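Local coordinates for transcriptional regulator, LRP/AsnC family (PDB 2P5V), which probably regulates transcription by binding specific DNA sequences, as an Lrp/AsnC-family protein that pairs a winged helix-turn-helix domain with a probable ligand-binding domain, at residues G[13-18]-G[39-44]; G[72-77]-G[120-125]. All coordinates share one frame; numbering follows the deposited sequence.

Contact 1: residues G[13-18]-G[39-44]; sequences IKILQV and SPCLRR
Ile15 meets Cys41 and Arg44 inside the winged helix-turn-helix domain, where helix 10-21 packs on helix 38-50. Helix 38-50 follows helix 27-33, so by the usual layout of this fold it is probably the recognition helix, and helix 10-21 probably corresponds to the first helix of the three-helix core. Ile15 is the residue of 13-18 that touches 39-44. Its CB points at the partner helix, and CG1 lies beside the backbone N, anti to the carbonyl carbon (chi1 -74°). The outer torsion is extended (chi2 174°), which drives CD1 out as the leading atom. The methyl Ile15 CD1 lies 4.1 Å from Arg44 CB, and the two side chains cross at about a right angle. Ile15 CD1 is also 4.5 Å from Cys41 SG and 4.4 Å from Cys41 O. Arg44 touches with CB, the base of its chain, while its charged end turns to Asp9: Arg44 NH2 makes a salt bridge with it. Cys41 also rests on Asn27 and Ser31 of helix 27-33, and Ile15 also packs on Leu48 further along helix 38-50. No hydrogen bond joins residues 13-18 to 39-44. The touch is apolar and rather light, made by one methyl against a methylene and a thiol sulfur, so the two helices meet here by van der Waals contact, with the arginine charge answered outside the pair of segments.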
ATOM      1  N   ILE G  13      40.527  18.609   7.324  1.00 46.83           N
ATOM      2  CA  ILE G  13      39.214  18.292   7.898  1.00 46.62           C
ATOM      3  C   ILE G  13      38.708  19.477   8.715  1.00 45.50           C
ATOM      4  O   ILE G  13      37.587  19.945   8.509  1.00 46.42           O
ATOM      5  CB  ILE G  13      39.247  17.035   8.813  1.00 49.46           C
ATOM      6  CG1 ILE G  13      39.623  15.773   8.024  1.00 51.01           C
ATOM      7  CG2 ILE G  13      37.898  16.833   9.502  1.00 39.23           C
ATOM      8  CD1 ILE G  13      38.708  15.471   6.857  1.00 50.17           C
ATOM      9  N   LYS G  14      39.546  19.955   9.630  1.00 43.20           N
ATOM     10  CA  LYS G  14      39.216  21.091  10.497  1.00 46.56           C
ATOM     11  C   LYS G  14      38.730  22.308   9.707  1.00 44.95           C
ATOM     12  O   LYS G  14      37.742  22.936  10.080  1.00 45.66           O
ATOM     13  CB  LYS G  14      40.436  21.476  11.342  1.00 50.83           C
ATOM     14  CG  LYS G  14      40.207  22.619  12.332  1.00 57.77           C
ATOM     15  CD  LYS G  14      39.243  22.228  13.442  1.00 61.96           C
ATOM     16  CE  LYS G  14      39.277  23.232  14.589  1.00 66.69           C
ATOM     17  NZ  LYS G  14      38.824  22.633  15.875  1.00 68.52           N
ATOM     18  N   ILE G  15      39.433  22.630   8.622  1.00 45.71           N
ATOM     19  CA  ILE G  15      39.062  23.744   7.740  1.00 44.83           C
ATOM     20  C   ILE G  15      37.669  23.562   7.123  1.00 40.79           C
ATOM     21  O   ILE G  15      36.892  24.513   7.028  1.00 38.64           O
ATOM     22  CB  ILE G  15      40.096  23.925   6.596  1.00 43.13           C
ATOM     23  CG1 ILE G  15      41.382  24.553   7.128  1.00 45.14           C
ATOM     24  CG2 ILE G  15      39.527  24.790   5.486  1.00 36.97           C
ATOM     25  CD1 ILE G  15      42.496  24.641   6.093  1.00 40.65           C
ATOM     26  N   LEU G  16      37.369  22.341   6.689  1.00 42.31           N
ATOM     27  CA  LEU G  16      36.063  22.035   6.095  1.00 42.27           C
ATOM     28  C   LEU G  16      34.942  22.100   7.131  1.00 40.44           C
ATOM     29  O   LEU G  16      33.853  22.591   6.848  1.00 44.97           O
ATOM     30  CB  LEU G  16      36.084  20.665   5.415  1.00 42.90           C
ATOM     31  CG  LEU G  16      37.012  20.558   4.201  1.00 42.85           C
ATOM     32  CD1 LEU G  16      37.322  19.102   3.904  1.00 39.06           C
ATOM     33  CD2 LEU G  16      36.420  21.244   2.977  1.00 40.32           C
ATOM     34  N   GLN G  17      35.212  21.613   8.334  1.00 43.92           N
ATOM     35  CA  GLN G  17      34.241  21.705   9.418  1.00 42.96           C
ATOM     36  C   GLN G  17      33.943  23.160   9.758  1.00 44.07           C
ATOM     37  O   GLN G  17      32.783  23.532   9.939  1.00 45.72           O
ATOM     38  CB  GLN G  17      34.749  20.979  10.658  1.00 46.45           C
ATOM     39  CG  GLN G  17      34.851  19.466  10.496  1.00 49.09           C
ATOM     40  CD  GLN G  17      35.558  18.802  11.664  1.00 41.87           C
ATOM     41  OE1 GLN G  17      36.099  19.473  12.543  1.00 48.50           O
ATOM     42  NE2 GLN G  17      35.558  17.478  11.677  1.00 37.81           N
ATOM     43  N   VAL G  18      34.993  23.977   9.842  1.00 44.05           N
ATOM     44  CA  VAL G  18      34.839  25.393  10.174  1.00 42.24           C
ATOM     45  C   VAL G  18      33.994  26.108   9.123  1.00 42.30           C
ATOM     46  O   VAL G  18      33.044  26.816   9.459  1.00 37.04           O
ATOM     47  CB  VAL G  18      36.207  26.112  10.301  1.00 46.25           C
ATOM     48  CG1 VAL G  18      36.036  27.626  10.240  1.00 39.86           C
ATOM     49  CG2 VAL G  18      36.911  25.706  11.591  1.00 44.41           C
ATOM     50  N   SER G  39      48.910  32.289   4.667  1.00 51.42           N
ATOM     51  CA  SER G  39      49.449  31.809   3.388  1.00 53.60           C
ATOM     52  C   SER G  39      49.244  30.304   3.170  1.00 53.14           C
ATOM     53  O   SER G  39      48.664  29.914   2.155  1.00 53.34           O
ATOM     54  CB  SER G  39      50.934  32.179   3.236  1.00 53.42           C
ATOM     55  OG  SER G  39      51.551  31.412   2.215  1.00 54.24           O
ATOM     56  N   PRO G  40      49.733  29.456   4.097  1.00 53.96           N
ATOM     57  CA  PRO G  40      49.448  28.022   3.950  1.00 54.98           C
ATOM     58  C   PRO G  40      47.958  27.716   3.991  1.00 52.98           C
ATOM     59  O   PRO G  40      47.462  26.967   3.152  1.00 52.13           O
ATOM     60  CB  PRO G  40      50.164  27.380   5.148  1.00 57.68           C
ATOM     61  CG  PRO G  40      50.458  28.486   6.089  1.00 60.29           C
ATOM     62  CD  PRO G  40      50.579  29.731   5.272  1.00 55.81           C
ATOM     63  N   CYS G  41      47.261  28.305   4.958  1.00 50.84           N
ATOM     64  CA  CYS G  41      45.819  28.147   5.090  1.00 47.10           C
ATOM     65  C   CYS G  41      45.083  28.449   3.784  1.00 48.10           C
ATOM     66  O   CYS G  41      44.177  27.713   3.390  1.00 47.02           O
ATOM     67  CB  CYS G  41      45.289  29.066   6.185  1.00 47.35           C
ATOM     68  SG  CYS G  41      43.504  28.985   6.388  1.00 49.29           S
ATOM     69  N   LEU G  42      45.472  29.542   3.133  1.00 47.49           N
ATOM     70  CA  LEU G  42      44.891  29.948   1.851  1.00 46.81           C
ATOM     71  C   LEU G  42      45.234  28.947   0.748  1.00 48.54           C
ATOM     72  O   LEU G  42      44.407  28.674  -0.124  1.00 45.05           O
ATOM     73  CB  LEU G  42      45.407  31.338   1.456  1.00 50.98           C
ATOM     74  CG  LEU G  42      44.700  32.076   0.319  1.00 50.95           C
ATOM     75  CD1 LEU G  42      43.339  32.586   0.784  1.00 49.26           C
ATOM     76  CD2 LEU G  42      45.565  33.222  -0.181  1.00 41.96           C
ATOM     77  N   ARG G  43      46.455  28.413   0.781  1.00 46.24           N
ATOM     78  CA  ARG G  43      46.868  27.408  -0.196  1.00 49.95           C
ATOM     79  C   ARG G  43      46.043  26.136  -0.030  1.00 47.90           C
ATOM     80  O   ARG G  43      45.572  25.566  -1.018  1.00 49.23           O
ATOM     81  CB  ARG G  43      48.365  27.083  -0.076  1.00 52.75           C
ATOM     82  CG  ARG G  43      48.839  25.990  -1.044  1.00 57.21           C
ATOM     83  CD  ARG G  43      50.350  25.800  -1.037  1.00 60.26           C
ATOM     84  NE  ARG G  43      50.850  25.210   0.210  1.00 66.93           N
ATOM     85  CZ  ARG G  43      51.590  25.838   1.130  1.00 70.61           C
ATOM     86  NH1 ARG G  43      51.947  27.115   0.985  1.00 73.07           N
ATOM     87  NH2 ARG G  43      51.982  25.176   2.216  1.00 67.22           N
ATOM     88  N   ARG G  44      45.871  25.705   1.220  1.00 41.05           N
ATOM     89  CA  ARG G  44      45.128  24.486   1.524  1.00 40.10           C
ATOM     90  C   ARG G  44      43.668  24.603   1.094  1.00 38.50           C
ATOM     91  O   ARG G  44      43.123  23.682   0.498  1.00 40.76           O
ATOM     92  CB  ARG G  44      45.191  24.164   3.013  1.00 33.81           C
ATOM     93  CG  ARG G  44      46.581  23.881   3.534  1.00 46.94           C
ATOM     94  CD  ARG G  44      46.597  23.809   5.051  1.00 50.06           C
ATOM     95  NE  ARG G  44      46.517  22.431   5.520  1.00 54.76           N
ATOM     96  CZ  ARG G  44      47.551  21.597   5.600  1.00 55.51           C
ATOM     97  NH1 ARG G  44      48.773  21.979   5.244  1.00 64.33           N
ATOM     98  NH2 ARG G  44      47.364  20.363   6.039  1.00 61.84           N
TER

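Contact 2: residues G[72-77]-G[120-125]; sequences AFIRVS and NAFSHF
Phe122 and Phe125 reach from helix 119-130 toward strand 70-78, and Ile74 of the strand meets both rings. In each phenylalanine CG is anti to the backbone N (chi1 179° for Phe122, 173° for Phe125); this torsion extends both rings further from the helix, toward the sheet. Ile74 comes at Phe122 from the opposite direction. The methyl Ile74 CD1 lies at the ring edge, near the ring plane, 3.8 Å from Phe122 CE1. Ile74 CD1 also sits at the edge of the second ring, 4.1 Å from Phe125 CE2. Ile74 CG1 adds a looser touch, 4.1 Å from Phe122 CE1. Ala72 is two residues earlier and faces the same way. Ala72 CB stands 3.7 Å from Phe122 CE1, at an oblique approach to the ring. Both strand residues thus converge on one ring carbon, and no hydrogen bond crosses between the segments. The short axes run at 23° to each other and come no closer than 12.1 Å, and side chains bridge the distance. Phe122 also meets Phe116 and Phe143 edge to face, and Phe125 meets Trp95 edge to face. Leu145 of a third subunit also packs on Phe122. Strand 70-78 is central in the antiparallel sheet, bonded to strands 110-116 and 136-150. Helix 119-130 lies on one sheet face, in the alpha/beta sandwich expected of the Lrp/AsnC ligand-binding domain.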
ATOM      1  N   ALA G  72       6.996  21.160   1.657  1.00 51.75           N
ATOM      2  CA  ALA G  72       6.411  19.939   1.099  1.00 43.60           C
ATOM      3  C   ALA G  72       7.476  18.946   0.653  1.00 47.20           C
ATOM      4  O   ALA G  72       8.502  19.330   0.081  1.00 46.55           O
ATOM      5  CB  ALA G  72       5.504  20.291  -0.080  1.00 43.63           C
ATOM      6  N   PHE G  73       7.228  17.669   0.941  1.00 46.41           N
ATOM      7  CA  PHE G  73       7.942  16.573   0.302  1.00 47.03           C
ATOM      8  C   PHE G  73       6.993  15.943  -0.711  1.00 44.70           C
ATOM      9  O   PHE G  73       5.962  15.390  -0.337  1.00 47.68           O
ATOM     10  CB  PHE G  73       8.378  15.557   1.341  1.00 51.18           C
ATOM     11  CG  PHE G  73       9.530  16.023   2.171  1.00 50.62           C
ATOM     12  CD1 PHE G  73      10.828  15.726   1.794  1.00 52.11           C
ATOM     13  CD2 PHE G  73       9.323  16.794   3.302  1.00 46.63           C
ATOM     14  CE1 PHE G  73      11.904  16.165   2.553  1.00 58.75           C
ATOM     15  CE2 PHE G  73      10.393  17.234   4.064  1.00 49.72           C
ATOM     16  CZ  PHE G  73      11.680  16.917   3.692  1.00 53.11           C
ATOM     17  N   ILE G  74       7.314  16.067  -1.995  1.00 50.48           N
ATOM     18  CA  ILE G  74       6.418  15.604  -3.059  1.00 44.41           C
ATOM     19  C   ILE G  74       6.977  14.341  -3.702  1.00 44.75           C
ATOM     20  O   ILE G  74       8.130  14.306  -4.133  1.00 43.08           O
ATOM     21  CB  ILE G  74       6.196  16.676  -4.143  1.00 46.21           C
ATOM     22  CG1 ILE G  74       5.796  18.011  -3.499  1.00 45.81           C
ATOM     23  CG2 ILE G  74       5.134  16.217  -5.141  1.00 39.10           C
ATOM     24  CD1 ILE G  74       5.844  19.205  -4.442  1.00 50.25           C
ATOM     25  N   ARG G  75       6.150  13.298  -3.722  1.00 43.36           N
ATOM     26  CA  ARG G  75       6.491  12.031  -4.338  1.00 45.65           C
ATOM     27  C   ARG G  75       5.871  11.961  -5.732  1.00 42.06           C
ATOM     28  O   ARG G  75       4.642  11.910  -5.877  1.00 40.17           O
ATOM     29  CB  ARG G  75       5.963  10.883  -3.490  1.00 40.70           C
ATOM     30  CG  ARG G  75       6.495  10.803  -2.064  1.00 48.90           C
ATOM     31  CD  ARG G  75       5.953   9.530  -1.426  1.00 58.90           C
ATOM     32  NE  ARG G  75       6.187   9.385   0.008  1.00 74.59           N
ATOM     33  CZ  ARG G  75       5.794   8.323   0.731  1.00 92.89           C
ATOM     34  NH1 ARG G  75       5.169   7.294   0.155  1.00 92.13           N
ATOM     35  NH2 ARG G  75       6.026   8.273   2.043  1.00 87.29           N
ATOM     36  N   VAL G  76       6.733  11.947  -6.748  1.00 48.53           N
ATOM     37  CA  VAL G  76       6.312  11.985  -8.148  1.00 46.98           C
ATOM     38  C   VAL G  76       6.561  10.654  -8.853  1.00 46.27           C
ATOM     39  O   VAL G  76       7.638  10.047  -8.726  1.00 43.54           O
ATOM     40  CB  VAL G  76       7.023  13.138  -8.930  1.00 47.42           C
ATOM     41  CG1 VAL G  76       6.534  13.201 -10.387  1.00 44.02           C
ATOM     42  CG2 VAL G  76       6.779  14.471  -8.231  1.00 42.05           C
ATOM     43  N   SER G  77       5.539  10.217  -9.582  1.00 39.47           N
ATOM     44  CA  SER G  77       5.604   9.045 -10.419  1.00 44.86           C
ATOM     45  C   SER G  77       5.733   9.559 -11.821  1.00 43.97           C
ATOM     46  O   SER G  77       4.914  10.357 -12.294  1.00 39.17           O
ATOM     47  CB  SER G  77       4.336   8.182 -10.307  1.00 42.53           C
ATOM     48  OG  SER G  77       4.086   7.831  -8.963  1.00 63.68           O
ATOM     49  N   ASN G 120      -2.738  27.255  -0.659  1.00 44.10           N
ATOM     50  CA  ASN G 120      -3.232  27.823  -1.919  1.00 40.70           C
ATOM     51  C   ASN G 120      -2.163  27.900  -2.989  1.00 43.27           C
ATOM     52  O   ASN G 120      -2.413  27.582  -4.151  1.00 41.07           O
ATOM     53  CB  ASN G 120      -3.752  29.246  -1.715  1.00 45.88           C
ATOM     54  CG  ASN G 120      -5.185  29.285  -1.322  1.00 52.92           C
ATOM     55  OD1 ASN G 120      -5.901  28.300  -1.471  1.00 68.00           O
ATOM     56  ND2 ASN G 120      -5.636  30.436  -0.828  1.00 58.27           N
ATOM     57  N   ALA G 121      -0.991  28.396  -2.601  1.00 45.67           N
ATOM     58  CA  ALA G 121       0.144  28.459  -3.509  1.00 44.70           C
ATOM     59  C   ALA G 121       0.613  27.044  -3.850  1.00 43.57           C
ATOM     60  O   ALA G 121       0.977  26.763  -4.994  1.00 46.15           O
ATOM     61  CB  ALA G 121       1.262  29.280  -2.906  1.00 45.73           C
ATOM     62  N   PHE G 122       0.580  26.143  -2.875  1.00 43.63           N
ATOM     63  CA  PHE G 122       0.953  24.752  -3.145  1.00 45.17           C
ATOM     64  C   PHE G 122       0.013  24.170  -4.204  1.00 44.61           C
ATOM     65  O   PHE G 122       0.438  23.556  -5.185  1.00 46.67           O
ATOM     66  CB  PHE G 122       0.923  23.894  -1.882  1.00 44.17           C
ATOM     67  CG  PHE G 122       1.275  22.467  -2.144  1.00 45.99           C
ATOM     68  CD1 PHE G 122       2.586  22.113  -2.404  1.00 49.03           C
ATOM     69  CD2 PHE G 122       0.296  21.488  -2.201  1.00 41.65           C
ATOM     70  CE1 PHE G 122       2.921  20.803  -2.695  1.00 48.70           C
ATOM     71  CE2 PHE G 122       0.626  20.184  -2.492  1.00 41.45           C
ATOM     72  CZ  PHE G 122       1.934  19.843  -2.741  1.00 43.86           C
ATOM     73  N   SER G 123      -1.272  24.403  -3.990  1.00 41.69           N
ATOM     74  CA  SER G 123      -2.303  23.948  -4.881  1.00 40.15           C
ATOM     75  C   SER G 123      -2.134  24.466  -6.317  1.00 43.20           C
ATOM     76  O   SER G 123      -2.307  23.708  -7.264  1.00 38.30           O
ATOM     77  CB  SER G 123      -3.655  24.368  -4.334  1.00 39.60           C
ATOM     78  OG  SER G 123      -4.658  24.055  -5.272  1.00 47.64           O
ATOM     79  N   HIS G 124      -1.810  25.745  -6.471  1.00 45.06           N
ATOM     80  CA  HIS G 124      -1.583  26.317  -7.805  1.00 51.30           C
ATOM     81  C   HIS G 124      -0.400  25.652  -8.494  1.00 46.58           C
ATOM     82  O   HIS G 124      -0.473  25.311  -9.676  1.00 39.77           O
ATOM     83  CB  HIS G 124      -1.354  27.830  -7.736  1.00 48.28           C
ATOM     84  CG  HIS G 124      -2.605  28.632  -7.871  1.00 60.28           C
ATOM     85  ND1 HIS G 124      -3.335  29.068  -6.783  1.00 68.88           N
ATOM     86  CD2 HIS G 124      -3.266  29.073  -8.966  1.00 65.05           C
ATOM     87  CE1 HIS G 124      -4.385  29.749  -7.204  1.00 66.37           C
ATOM     88  NE2 HIS G 124      -4.367  29.766  -8.525  1.00 70.90           N
ATOM     89  N   PHE G 125       0.693  25.492  -7.758  1.00 39.95           N
ATOM     90  CA  PHE G 125       1.870  24.811  -8.291  1.00 45.26           C
ATOM     91  C   PHE G 125       1.533  23.397  -8.761  1.00 47.21           C
ATOM     92  O   PHE G 125       1.718  23.057  -9.923  1.00 49.46           O
ATOM     93  CB  PHE G 125       2.980  24.752  -7.245  1.00 46.22           C
ATOM     94  CG  PHE G 125       4.151  23.932  -7.670  1.00 49.55           C
ATOM     95  CD1 PHE G 125       4.938  24.341  -8.734  1.00 49.18           C
ATOM     96  CD2 PHE G 125       4.450  22.736  -7.038  1.00 47.49           C
ATOM     97  CE1 PHE G 125       6.014  23.588  -9.150  1.00 47.86           C
ATOM     98  CE2 PHE G 125       5.538  21.972  -7.451  1.00 54.54           C
ATOM     99  CZ  PHE G 125       6.317  22.400  -8.505  1.00 56.97           C
TER

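How the contacts relate
Contacts 1 and 2 belong to different domains and share no helix or strand. Their centres are about 41 Å apart, on opposite sides of the centre of the chain, and their nearest atoms are about 23 Å apart. Both are buried and lack hydrogen bonds between their segments. Contact 1 joins two helices in the DNA-binding domain. It is aliphatic, with a thiol and the base of an arginine whose charge is paired outside the two segments. Contact 2 sets a helix on a sheet and pairs aliphatic groups with two phenylalanine rings, which contact 1 lacks. Its helix also carries Asn120, which binds calcium in a structure of this protein, though no calcium is bound to it in this chain.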